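Local coordinates for protein beta-galactosidase (Trichoderma reesei, PDB 3OG2) that probably hydrolyses terminal non-reducing beta-D-galactose residues of beta-D-galactosides, as a glycoside hydrolase of family 35, at residues Ser44-Pro49 and Leu112-Pro117; Val454-Val459 and Ala496-Phe501; Thr779-Ser784 and Ala959-Glu964. All coordinates share one frame; numbering follows the deposited sequence.

Contact 1. Residues Ser44-Pro49 and Leu112-Pro117; sequences SGEVHP and LARPGP
E46 and R114 meet across the inside of the TIM barrel from strands 38-47 and 110-116, which run parallel but are not adjacent: strand 72-76 lies between them and pairs with both. The two backbones therefore do not bond to each other, and side chains alone make the contact. Coming from opposite directions, they form a buried salt bridge, R114 NH2 to E46 OE2 at 2.8 Å with an almost straight N-H...O angle of 171°. The carboxylate and guanidinium planes stand perpendicular; OE2 lies at the guanidinium edge, close to its plane, whereas NH2 reaches OE2 from above the carboxylate plane. A bend at chi2 of E46 (87°) turns the carboxylate to face the arginine, while its other oxygen, OE1, is held by S74 and N320. The second terminal nitrogen of R114, NH1, bridges to E278, which binds beta-D-galactose, and also bonds Q176, an arrangement consistent with E46 helping, from the second shell, to position the arginine beside the sugar site. OE2 serves a second donor too: H48 NE2 is 2.8 Å from E46 OE2, which lies in the plane of the H48 ring and receives NE2 on its anti lone pair.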
ATOM      1  N   SER A  44      -9.240   9.199  -2.118  1.00  6.84           N
ATOM      2  CA  SER A  44      -8.575   8.100  -2.813  1.00  7.22           C
ATOM      3  C   SER A  44      -7.667   7.323  -1.908  1.00  6.32           C
ATOM      4  O   SER A  44      -7.118   7.918  -0.969  1.00  8.05           O
ATOM      5  CB  SER A  44      -7.767   8.757  -3.960  1.00 10.08           C
ATOM      6  OG  SER A  44      -7.055   7.757  -4.699  1.00 10.60           O
ATOM      7  N   GLY A  45      -7.497   6.059  -2.237  1.00  7.60           N
ATOM      8  CA  GLY A  45      -6.559   5.227  -1.497  1.00  8.66           C
ATOM      9  C   GLY A  45      -5.511   4.656  -2.446  1.00  6.60           C
ATOM     10  O   GLY A  45      -5.892   4.205  -3.534  1.00  7.87           O
ATOM     11  N   GLU A  46      -4.284   4.538  -2.038  1.00  6.35           N
ATOM     12  CA  GLU A  46      -3.243   3.981  -2.878  1.00  5.92           C
ATOM     13  C   GLU A  46      -3.217   2.441  -2.779  1.00  6.07           C
ATOM     14  O   GLU A  46      -3.208   1.908  -1.659  1.00  7.01           O
ATOM     15  CB  GLU A  46      -1.858   4.489  -2.423  1.00  6.76           C
ATOM     16  CG  GLU A  46      -0.789   4.160  -3.432  1.00  7.07           C
ATOM     17  CD  GLU A  46      -0.585   5.150  -4.546  1.00  7.52           C
ATOM     18  OE1 GLU A  46      -1.283   6.206  -4.627  1.00  8.26           O
ATOM     19  OE2 GLU A  46       0.312   4.884  -5.407  1.00  8.39           O
ATOM     20  N   VAL A  47      -3.191   1.809  -3.952  1.00  6.20           N
ATOM     21  CA  VAL A  47      -3.116   0.342  -4.112  1.00  6.47           C
ATOM     22  C   VAL A  47      -2.176   0.058  -5.271  1.00  6.45           C
ATOM     23  O   VAL A  47      -2.319   0.701  -6.300  1.00  7.51           O
ATOM     24  CB  VAL A  47      -4.490  -0.264  -4.414  1.00  7.55           C
ATOM     25  CG1 VAL A  47      -4.379  -1.780  -4.669  1.00  9.61           C
ATOM     26  CG2 VAL A  47      -5.493   0.037  -3.302  1.00  8.41           C
ATOM     27  N   HIS A  48      -1.264  -0.885  -5.107  1.00  6.37           N
ATOM     28  CA  HIS A  48      -0.302  -1.158  -6.194  1.00  6.85           C
ATOM     29  C   HIS A  48      -0.592  -2.532  -6.742  1.00  6.42           C
ATOM     30  O   HIS A  48      -0.391  -3.519  -6.055  1.00  8.01           O
ATOM     31  CB  HIS A  48       1.128  -1.119  -5.688  1.00  7.18           C
ATOM     32  CG  HIS A  48       1.499   0.280  -5.241  1.00  6.30           C
ATOM     33  ND1 HIS A  48       2.591   0.550  -4.503  1.00  6.94           N
ATOM     34  CD2 HIS A  48       0.849   1.449  -5.523  1.00  6.42           C
ATOM     35  CE1 HIS A  48       2.604   1.885  -4.301  1.00  6.28           C
ATOM     36  NE2 HIS A  48       1.563   2.448  -4.898  1.00  6.68           N
ATOM     37  N   PRO A  49      -1.121  -2.639  -7.965  1.00  7.59           N
ATOM     38  CA  PRO A  49      -1.579  -3.949  -8.473  1.00  7.99           C
ATOM     39  C   PRO A  49      -0.463  -4.971  -8.466  1.00  7.29           C
ATOM     40  O   PRO A  49      -0.719  -6.159  -8.229  1.00  8.60           O
ATOM     41  CB  PRO A  49      -2.087  -3.650  -9.882  1.00 10.82           C
ATOM     42  CG  PRO A  49      -1.639  -2.285 -10.223  1.00 17.24           C
ATOM     43  CD  PRO A  49      -1.416  -1.540  -8.913  1.00 10.97           C
ATOM     44  N   LEU A 112      -6.776   6.968 -10.427  1.00  5.91           N
ATOM     45  CA  LEU A 112      -5.650   7.858 -10.742  1.00  6.09           C
ATOM     46  C   LEU A 112      -4.487   6.958 -11.137  1.00  5.51           C
ATOM     47  O   LEU A 112      -3.982   6.211 -10.299  1.00  7.10           O
ATOM     48  CB  LEU A 112      -5.342   8.722  -9.517  1.00  6.42           C
ATOM     49  CG  LEU A 112      -3.945   9.370  -9.507  1.00  8.58           C
ATOM     50  CD1 LEU A 112      -3.611  10.161 -10.772  1.00  9.59           C
ATOM     51  CD2 LEU A 112      -3.802  10.290  -8.286  1.00 10.19           C
ATOM     52  N   ALA A 113      -4.101   7.007 -12.416  1.00  6.56           N
ATOM     53  CA  ALA A 113      -3.038   6.150 -12.935  1.00  7.26           C
ATOM     54  C   ALA A 113      -1.696   6.856 -12.840  1.00  6.94           C
ATOM     55  O   ALA A 113      -1.597   8.000 -13.305  1.00  7.49           O
ATOM     56  CB  ALA A 113      -3.336   5.823 -14.409  1.00  7.63           C
ATOM     57  N   ARG A 114      -0.700   6.159 -12.283  1.00  6.50           N
ATOM     58  CA  ARG A 114       0.623   6.784 -12.049  1.00  6.58           C
ATOM     59  C   ARG A 114       1.671   5.827 -12.582  1.00  5.80           C
ATOM     60  O   ARG A 114       2.302   5.074 -11.793  1.00  7.34           O
ATOM     61  CB  ARG A 114       0.801   7.129 -10.556  1.00  6.92           C
ATOM     62  CG  ARG A 114      -0.460   7.689  -9.903  1.00  7.64           C
ATOM     63  CD  ARG A 114      -0.197   8.479  -8.646  1.00  7.81           C
ATOM     64  NE  ARG A 114       0.340   7.663  -7.566  1.00  7.63           N
ATOM     65  CZ  ARG A 114       1.234   8.117  -6.695  1.00  7.02           C
ATOM     66  NH1 ARG A 114       1.785   9.338  -6.792  1.00  8.35           N
ATOM     67  NH2 ARG A 114       1.615   7.299  -5.687  1.00  7.46           N
ATOM     68  N   PRO A 115       1.892   5.787 -13.895  1.00  6.30           N
ATOM     69  CA  PRO A 115       2.773   4.777 -14.452  1.00  6.78           C
ATOM     70  C   PRO A 115       4.259   5.126 -14.492  1.00  7.34           C
ATOM     71  O   PRO A 115       5.045   4.341 -15.017  1.00  8.76           O
ATOM     72  CB  PRO A 115       2.236   4.609 -15.895  1.00  7.58           C
ATOM     73  CG  PRO A 115       1.753   5.973 -16.243  1.00  8.57           C
ATOM     74  CD  PRO A 115       1.172   6.543 -14.947  1.00  7.68           C
ATOM     75  N   GLY A 116       4.634   6.280 -13.988  1.00  6.66           N
ATOM     76  CA  GLY A 116       6.011   6.686 -13.953  1.00  7.93           C
ATOM     77  C   GLY A 116       6.417   7.430 -15.221  1.00  7.22           C
ATOM     78  O   GLY A 116       5.739   8.396 -15.582  1.00  9.15           O
ATOM     79  N   PRO A 117       7.471   7.027 -15.944  1.00  7.82           N
ATOM     80  CA  PRO A 117       8.276   5.826 -15.767  1.00  8.60           C
ATOM     81  C   PRO A 117       8.982   5.622 -14.440  1.00  7.29           C
ATOM     82  O   PRO A 117       9.050   4.471 -13.972  1.00  8.64           O
ATOM     83  CB  PRO A 117       9.393   5.985 -16.833  1.00 11.84           C
ATOM     84  CG  PRO A 117       8.859   6.900 -17.865  1.00 11.47           C
ATOM     85  CD  PRO A 117       7.855   7.783 -17.173  1.00  9.26           C
TER

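Contact 2. Residues Val454-Val459 and Ala496-Phe501; sequences VTDYPV and AVKNPF
D456 OD1 is gripped by two groups, K498 NZ at 3.1 Å from that oxygen in a salt bridge, and the hydroxyl of S430, its stronger partner. The ammonium meets OD1 nearly in line with its C-O bond, but on the lysine side the oxygen lies alongside the end of the chain, nearly as close to CE as to NZ, with K498 CE 3.3 Å from D456 OD1. Apart from this pair the two segments hardly touch. They belong to strands 450-459 and 492-497 of an eight-stranded antiparallel sheet in domain 2, and strand 462-467 runs between these two, leaving the CA atoms of D456 and K498 9.0 Å apart. K498, next to strand 492-497, spans the gap with its chain extended beyond CG, crossing the aspartate side chain at about a right angle. D456 sits where strand 450-459 turns a corner: with Y457 it faces L464 in a G1 beta bulge, and its backbone takes the left-handed conformation (phi 43°, psi 55°). Just past the lysine the chain folds over in an Asx turn, F501 N donating to N499 OD1 at 2.9 Å. Both charged residues are partly exposed, and NZ has a further weak bond to S430. The pair thus links the bulge with residues 496-501 across strand 462-467, its charges probably screened by solvent and OD1 shared with the S430 hydroxyl.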
ATOM      1  N   VAL A 454     -20.339  22.174  12.410  1.00  9.24           N
ATOM      2  CA  VAL A 454     -20.934  22.776  11.226  1.00  9.30           C
ATOM      3  C   VAL A 454     -22.028  23.767  11.582  1.00  9.97           C
ATOM      4  O   VAL A 454     -22.664  23.686  12.629  1.00 10.47           O
ATOM      5  CB  VAL A 454     -21.541  21.697  10.281  1.00  9.51           C
ATOM      6  CG1 VAL A 454     -20.460  20.750   9.750  1.00 10.76           C
ATOM      7  CG2 VAL A 454     -22.615  20.873  10.961  1.00 10.16           C
ATOM      8  N   THR A 455     -22.243  24.725  10.674  1.00  9.69           N
ATOM      9  CA  THR A 455     -23.424  25.589  10.752  1.00  9.85           C
ATOM     10  C   THR A 455     -24.147  25.605   9.393  1.00 10.28           C
ATOM     11  O   THR A 455     -23.505  25.469   8.318  1.00 10.82           O
ATOM     12  CB  THR A 455     -23.157  27.025  11.248  1.00 10.71           C
ATOM     13  OG1 THR A 455     -22.360  27.718  10.298  1.00 12.30           O
ATOM     14  CG2 THR A 455     -22.411  27.048  12.594  1.00 12.63           C
ATOM     15  N   ASP A 456     -25.462  25.787   9.423  1.00 10.74           N
ATOM     16  CA  ASP A 456     -26.334  25.771   8.265  1.00 11.26           C
ATOM     17  C   ASP A 456     -25.977  24.639   7.316  1.00 10.75           C
ATOM     18  O   ASP A 456     -25.696  24.812   6.116  1.00 11.92           O
ATOM     19  CB  ASP A 456     -26.261  27.114   7.518  1.00 12.44           C
ATOM     20  CG  ASP A 456     -26.908  28.156   8.438  1.00 12.34           C
ATOM     21  OD1 ASP A 456     -28.150  28.073   8.662  1.00 15.36           O
ATOM     22  OD2 ASP A 456     -26.200  29.031   8.949  1.00 15.64           O
ATOM     23  N   TYR A 457     -25.956  23.429   7.889  1.00  9.77           N
ATOM     24  CA  TYR A 457     -25.575  22.233   7.142  1.00 10.05           C
ATOM     25  C   TYR A 457     -26.826  21.619   6.561  1.00  9.51           C
ATOM     26  O   TYR A 457     -27.733  21.213   7.322  1.00 11.35           O
ATOM     27  CB  TYR A 457     -24.867  21.277   8.107  1.00 10.04           C
ATOM     28  CG  TYR A 457     -24.411  20.006   7.434  1.00  9.50           C
ATOM     29  CD1 TYR A 457     -25.272  18.881   7.377  1.00 10.61           C
ATOM     30  CD2 TYR A 457     -23.157  19.911   6.838  1.00 10.39           C
ATOM     31  CE1 TYR A 457     -24.875  17.717   6.753  1.00 11.30           C
ATOM     32  CE2 TYR A 457     -22.755  18.738   6.232  1.00 10.21           C
ATOM     33  CZ  TYR A 457     -23.614  17.646   6.206  1.00 10.13           C
ATOM     34  OH  TYR A 457     -23.244  16.478   5.582  1.00 11.74           O
ATOM     35  N   PRO A 458     -26.930  21.484   5.247  1.00 10.70           N
ATOM     36  CA  PRO A 458     -28.158  20.933   4.683  1.00 11.31           C
ATOM     37  C   PRO A 458     -28.255  19.412   4.820  1.00 10.41           C
ATOM     38  O   PRO A 458     -27.290  18.654   4.551  1.00 11.96           O
ATOM     39  CB  PRO A 458     -28.057  21.283   3.186  1.00 14.48           C
ATOM     40  CG  PRO A 458     -26.630  21.618   2.964  1.00 18.90           C
ATOM     41  CD  PRO A 458     -25.954  21.909   4.246  1.00 13.11           C
ATOM     42  N   VAL A 459     -29.416  18.960   5.254  1.00 11.42           N
ATOM     43  CA  VAL A 459     -29.740  17.562   5.394  1.00 10.49           C
ATOM     44  C   VAL A 459     -30.989  17.303   4.568  1.00 12.23           C
ATOM     45  O   VAL A 459     -32.138  17.192   5.038  1.00 13.32           O
ATOM     46  CB  VAL A 459     -29.928  17.158   6.857  1.00 10.95           C
ATOM     47  CG1 VAL A 459     -30.159  15.641   6.994  1.00 12.78           C
ATOM     48  CG2 VAL A 459     -28.710  17.572   7.703  1.00 11.66           C
ATOM     49  N   ALA A 496     -29.008  21.861  16.428  1.00 10.81           N
ATOM     50  CA  ALA A 496     -30.289  22.543  16.345  1.00 11.21           C
ATOM     51  C   ALA A 496     -30.792  22.384  14.905  1.00 10.73           C
ATOM     52  O   ALA A 496     -30.022  22.507  13.962  1.00 12.70           O
ATOM     53  CB  ALA A 496     -30.158  24.005  16.694  1.00 13.06           C
ATOM     54  N   VAL A 497     -32.074  22.126  14.776  1.00 11.56           N
ATOM     55  CA  VAL A 497     -32.704  21.874  13.494  1.00 12.15           C
ATOM     56  C   VAL A 497     -33.705  22.979  13.214  1.00 12.17           C
ATOM     57  O   VAL A 497     -34.603  23.226  14.036  1.00 13.28           O
ATOM     58  CB  VAL A 497     -33.403  20.499  13.440  1.00 12.08           C
ATOM     59  CG1 VAL A 497     -33.945  20.234  12.043  1.00 14.52           C
ATOM     60  CG2 VAL A 497     -32.415  19.391  13.848  1.00 15.05           C
ATOM     61  N   LYS A 498     -33.547  23.667  12.068  1.00 13.89           N
ATOM     62  CA  LYS A 498     -34.564  24.677  11.715  1.00 14.46           C
ATOM     63  C   LYS A 498     -35.943  24.007  11.583  1.00 14.44           C
ATOM     64  O   LYS A 498     -35.906  22.814  11.227  1.00 15.12           O
ATOM     65  CB  LYS A 498     -34.202  25.393  10.412  1.00 16.80           C
ATOM     66  CG  LYS A 498     -32.820  26.069  10.493  1.00 20.92           C
ATOM     67  CD  LYS A 498     -32.731  26.936   9.207  1.00 29.54           C
ATOM     68  CE  LYS A 498     -31.352  27.535   9.051  1.00 36.75           C
ATOM     69  NZ  LYS A 498     -31.066  27.930   7.629  1.00 32.71           N
ATOM     70  N   ASN A 499     -37.009  24.730  11.874  1.00 15.13           N
ATOM     71  CA  ASN A 499     -38.368  24.145  11.933  1.00 16.43           C
ATOM     72  C   ASN A 499     -38.588  22.937  11.029  1.00 16.26           C
ATOM     73  O   ASN A 499     -38.669  23.045   9.811  1.00 17.74           O
ATOM     74  CB  ASN A 499     -39.374  25.231  11.533  1.00 21.23           C
ATOM     75  CG  ASN A 499     -40.781  24.697  11.560  1.00 24.72           C
ATOM     76  OD1 ASN A 499     -41.126  23.565  11.913  1.00 25.71           O
ATOM     77  ND2 ASN A 499     -41.644  25.635  11.166  1.00 28.92           N
ATOM     78  N   PRO A 500     -38.563  21.770  11.658  1.00 14.57           N
ATOM     79  CA  PRO A 500     -38.678  20.525  10.889  1.00 14.43           C
ATOM     80  C   PRO A 500     -40.099  20.020  10.709  1.00 15.78           C
ATOM     81  O   PRO A 500     -40.324  18.883  10.232  1.00 20.88           O
ATOM     82  CB  PRO A 500     -37.889  19.551  11.796  1.00 14.37           C
ATOM     83  CG  PRO A 500     -38.213  19.999  13.196  1.00 14.31           C
ATOM     84  CD  PRO A 500     -38.308  21.516  13.087  1.00 14.35           C
ATOM     85  N   PHE A 501     -41.087  20.812  11.066  1.00 18.57           N
ATOM     86  CA  PHE A 501     -42.468  20.314  11.191  1.00 21.23           C
ATOM     87  C   PHE A 501     -43.370  20.711  10.057  1.00 28.11           C
ATOM     88  O   PHE A 501     -44.564  20.411  10.105  1.00 32.19           O
ATOM     89  CB  PHE A 501     -43.089  20.866  12.501  1.00 21.85           C
ATOM     90  CG  PHE A 501     -42.306  20.341  13.688  1.00 20.20           C
ATOM     91  CD1 PHE A 501     -42.172  18.955  13.892  1.00 20.92           C
ATOM     92  CD2 PHE A 501     -41.708  21.267  14.538  1.00 22.27           C
ATOM     93  CE1 PHE A 501     -41.423  18.461  14.984  1.00 19.97           C
ATOM     94  CE2 PHE A 501     -40.996  20.773  15.617  1.00 22.96           C
ATOM     95  CZ  PHE A 501     -40.865  19.414  15.827  1.00 23.00           C
TER

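Contact 3. Residues Thr779-Ser784 and Ala959-Glu964; sequences TVVVDS and ALWALE
W961 reaches from its strand toward residues 779-784 and slides its six-membered ring beneath V781 CG1, joining two antiparallel beta sheets from the two all-beta, galactose-binding-like regions near the end of the chain. The tryptophan is on strand 953-962, the valine on strand 775-782, and their CA atoms stay 10.2 Å apart, so the indole fills the distance. With CG anti to the backbone N (chi1 173°), the ring is carried out to the opposing strand. V781 CG1 lies over one face in a CH-pi contact, 4.1 Å from the ring centroid and 28° off the normal. L963 CD2, from the tryptophan's own segment, covers the opposite face toward the rim. D783 comes at the edge instead, its backbone N in the ring plane. The indole N-H side is fixed by S741 on the strand beside 775-782, while the D783 carboxylate bonds T712 through OD1 and, through OD2, forms salt bridges with R918 and K930 of the tryptophan's sheet. A leucine in place of W961 would probably open a gap under V781 CG1 and leave the S741 hydroxyl without its indole partner. At the far end of the ring, W961 CZ3 rests 3.8 Å from D783 CB.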
ATOM      1  N   THR A 779      34.712 -19.036  -5.339  1.00  8.30           N
ATOM      2  CA  THR A 779      33.275 -18.866  -5.570  1.00  8.73           C
ATOM      3  C   THR A 779      32.802 -17.814  -4.576  1.00  7.59           C
ATOM      4  O   THR A 779      32.999 -17.960  -3.376  1.00  9.29           O
ATOM      5  CB  THR A 779      32.473 -20.182  -5.387  1.00  9.42           C
ATOM      6  OG1 THR A 779      32.871 -21.126  -6.385  1.00  9.71           O
ATOM      7  CG2 THR A 779      30.988 -19.933  -5.582  1.00 10.92           C
ATOM      8  N   VAL A 780      32.212 -16.734  -5.118  1.00  8.10           N
ATOM      9  CA  VAL A 780      31.791 -15.610  -4.297  1.00  7.86           C
ATOM     10  C   VAL A 780      30.277 -15.478  -4.487  1.00  8.15           C
ATOM     11  O   VAL A 780      29.827 -15.314  -5.626  1.00 10.21           O
ATOM     12  CB  VAL A 780      32.487 -14.312  -4.755  1.00  8.36           C
ATOM     13  CG1 VAL A 780      32.018 -13.119  -3.902  1.00  9.85           C
ATOM     14  CG2 VAL A 780      33.975 -14.508  -4.682  1.00 10.93           C
ATOM     15  N   VAL A 781      29.479 -15.578  -3.446  1.00  8.18           N
ATOM     16  CA  VAL A 781      28.043 -15.420  -3.511  1.00  7.61           C
ATOM     17  C   VAL A 781      27.746 -14.029  -2.964  1.00  7.55           C
ATOM     18  O   VAL A 781      28.237 -13.689  -1.880  1.00  9.09           O
ATOM     19  CB  VAL A 781      27.343 -16.494  -2.653  1.00  8.63           C
ATOM     20  CG1 VAL A 781      25.806 -16.342  -2.782  1.00 10.06           C
ATOM     21  CG2 VAL A 781      27.789 -17.891  -3.080  1.00 10.57           C
ATOM     22  N   VAL A 782      26.985 -13.228  -3.694  1.00  7.74           N
ATOM     23  CA  VAL A 782      26.685 -11.867  -3.282  1.00  7.98           C
ATOM     24  C   VAL A 782      25.160 -11.701  -3.365  1.00  7.19           C
ATOM     25  O   VAL A 782      24.616 -11.743  -4.467  1.00  8.76           O
ATOM     26  CB  VAL A 782      27.361 -10.796  -4.177  1.00  9.11           C
ATOM     27  CG1 VAL A 782      27.018  -9.403  -3.649  1.00  9.79           C
ATOM     28  CG2 VAL A 782      28.876 -11.032  -4.221  1.00 10.16           C
ATOM     29  N   ASP A 783      24.504 -11.583  -2.221  1.00  8.11           N
ATOM     30  CA  ASP A 783      23.065 -11.357  -2.322  1.00 10.01           C
ATOM     31  C   ASP A 783      22.784  -9.934  -2.792  1.00  8.41           C
ATOM     32  O   ASP A 783      23.599  -9.042  -2.569  1.00  8.76           O
ATOM     33  CB  ASP A 783      22.361 -11.446  -0.964  1.00 12.17           C
ATOM     34  CG  ASP A 783      20.874 -11.743  -1.184  1.00 12.69           C
ATOM     35  OD1 ASP A 783      20.485 -12.334  -2.235  1.00 13.28           O
ATOM     36  OD2 ASP A 783      20.054 -11.337  -0.310  1.00 16.98           O
ATOM     37  N   SER A 784      21.633  -9.690  -3.381  1.00  8.48           N
ATOM     38  CA  SER A 784      21.159  -8.346  -3.651  1.00  8.74           C
ATOM     39  C   SER A 784      19.797  -8.175  -3.009  1.00  8.23           C
ATOM     40  O   SER A 784      18.925  -9.049  -3.206  1.00 10.06           O
ATOM     41  CB  SER A 784      21.007  -8.074  -5.157  1.00 10.33           C
ATOM     42  OG  SER A 784      20.415  -6.758  -5.306  1.00  9.96           O
ATOM     43  N   ALA A 959      14.918 -21.933   1.024  1.00  8.91           N
ATOM     44  CA  ALA A 959      16.366 -21.920   0.813  1.00  8.92           C
ATOM     45  C   ALA A 959      16.992 -21.533   2.144  1.00  8.93           C
ATOM     46  O   ALA A 959      16.488 -20.653   2.791  1.00 11.76           O
ATOM     47  CB  ALA A 959      16.784 -20.949  -0.303  1.00 10.96           C
ATOM     48  N   LEU A 960      18.085 -22.210   2.468  1.00  8.76           N
ATOM     49  CA  LEU A 960      18.807 -21.954   3.719  1.00  9.67           C
ATOM     50  C   LEU A 960      20.259 -21.691   3.364  1.00  9.76           C
ATOM     51  O   LEU A 960      20.935 -22.610   2.883  1.00 10.91           O
ATOM     52  CB  LEU A 960      18.661 -23.185   4.638  1.00 12.66           C
ATOM     53  CG  LEU A 960      19.509 -23.160   5.910  1.00 13.31           C
ATOM     54  CD1 LEU A 960      19.041 -22.009   6.775  1.00 14.77           C
ATOM     55  CD2 LEU A 960      19.423 -24.502   6.616  1.00 15.80           C
ATOM     56  N   TRP A 961      20.722 -20.482   3.631  1.00  9.81           N
ATOM     57  CA  TRP A 961      22.092 -20.069   3.393  1.00  9.03           C
ATOM     58  C   TRP A 961      22.703 -19.868   4.783  1.00  8.65           C
ATOM     59  O   TRP A 961      22.396 -18.859   5.444  1.00 10.41           O
ATOM     60  CB  TRP A 961      22.117 -18.822   2.501  1.00  9.89           C
ATOM     61  CG  TRP A 961      23.446 -18.159   2.286  1.00  8.99           C
ATOM     62  CD1 TRP A 961      24.726 -18.487   2.671  1.00  9.63           C
ATOM     63  CD2 TRP A 961      23.642 -16.925   1.552  1.00  9.96           C
ATOM     64  NE1 TRP A 961      25.654 -17.568   2.241  1.00  9.56           N
ATOM     65  CE2 TRP A 961      24.998 -16.593   1.549  1.00 10.14           C
ATOM     66  CE3 TRP A 961      22.715 -16.093   0.904  1.00 12.23           C
ATOM     67  CZ2 TRP A 961      25.506 -15.442   0.919  1.00 11.29           C
ATOM     68  CZ3 TRP A 961      23.192 -14.957   0.278  1.00 13.85           C
ATOM     69  CH2 TRP A 961      24.573 -14.641   0.290  1.00 12.53           C
ATOM     70  N   ALA A 962      23.563 -20.818   5.146  1.00  9.28           N
ATOM     71  CA  ALA A 962      24.275 -20.743   6.435  1.00 10.79           C
ATOM     72  C   ALA A 962      25.541 -19.907   6.207  1.00  9.96           C
ATOM     73  O   ALA A 962      26.360 -20.255   5.324  1.00 11.91           O
ATOM     74  CB  ALA A 962      24.651 -22.120   6.883  1.00 12.51           C
ATOM     75  N   LEU A 963      25.727 -18.823   6.931  1.00 11.36           N
ATOM     76  CA  LEU A 963      26.784 -17.881   6.664  1.00 11.64           C
ATOM     77  C   LEU A 963      28.084 -18.214   7.380  1.00 11.57           C
ATOM     78  O   LEU A 963      29.102 -17.663   6.991  1.00 13.69           O
ATOM     79  CB  LEU A 963      26.324 -16.477   7.151  1.00 11.52           C
ATOM     80  CG  LEU A 963      25.200 -15.895   6.289  1.00 12.16           C
ATOM     81  CD1 LEU A 963      24.441 -14.833   7.080  1.00 14.81           C
ATOM     82  CD2 LEU A 963      25.795 -15.319   5.014  1.00 15.16           C
ATOM     83  N   GLU A 964      28.041 -19.025   8.444  1.00 12.73           N
ATOM     84  CA  GLU A 964      29.202 -19.302   9.223  1.00 13.37           C
ATOM     85  C   GLU A 964      29.525 -20.787   9.147  1.00 12.87           C
ATOM     86  O   GLU A 964      28.730 -21.634   8.754  1.00 13.10           O
ATOM     87  CB  GLU A 964      28.979 -18.836  10.671  1.00 16.83           C
ATOM     88  CG  GLU A 964      28.943 -17.297  10.697  1.00 22.23           C
ATOM     89  CD  GLU A 964      28.833 -16.694  12.071  1.00 28.06           C
ATOM     90  OE1 GLU A 964      28.579 -17.411  13.070  1.00 30.33           O
ATOM     91  OE2 GLU A 964      28.995 -15.443  12.148  1.00 44.73           O
TER

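How the contacts relate
The contacts follow one another along the chain without interleaving, each closing before the next opens, and none shares a sheet with another. Contact 1 is within the catalytic TIM barrel, its centre about 10 Å from the centre of the chain. Contact 2 lies at the surface of domain 2, and contact 3 is buried between two sheets of the later all-beta regions; these two lie on opposite sides of the chain's centre, 69 Å apart centre to centre. From contact 1 the centres are 40 Å to contact 2 and 35 Å to contact 3, with nearest atoms about 18 Å away in both cases. The barrel thus has beta structure to both sides, and only contact 1 adjoins the galactose site.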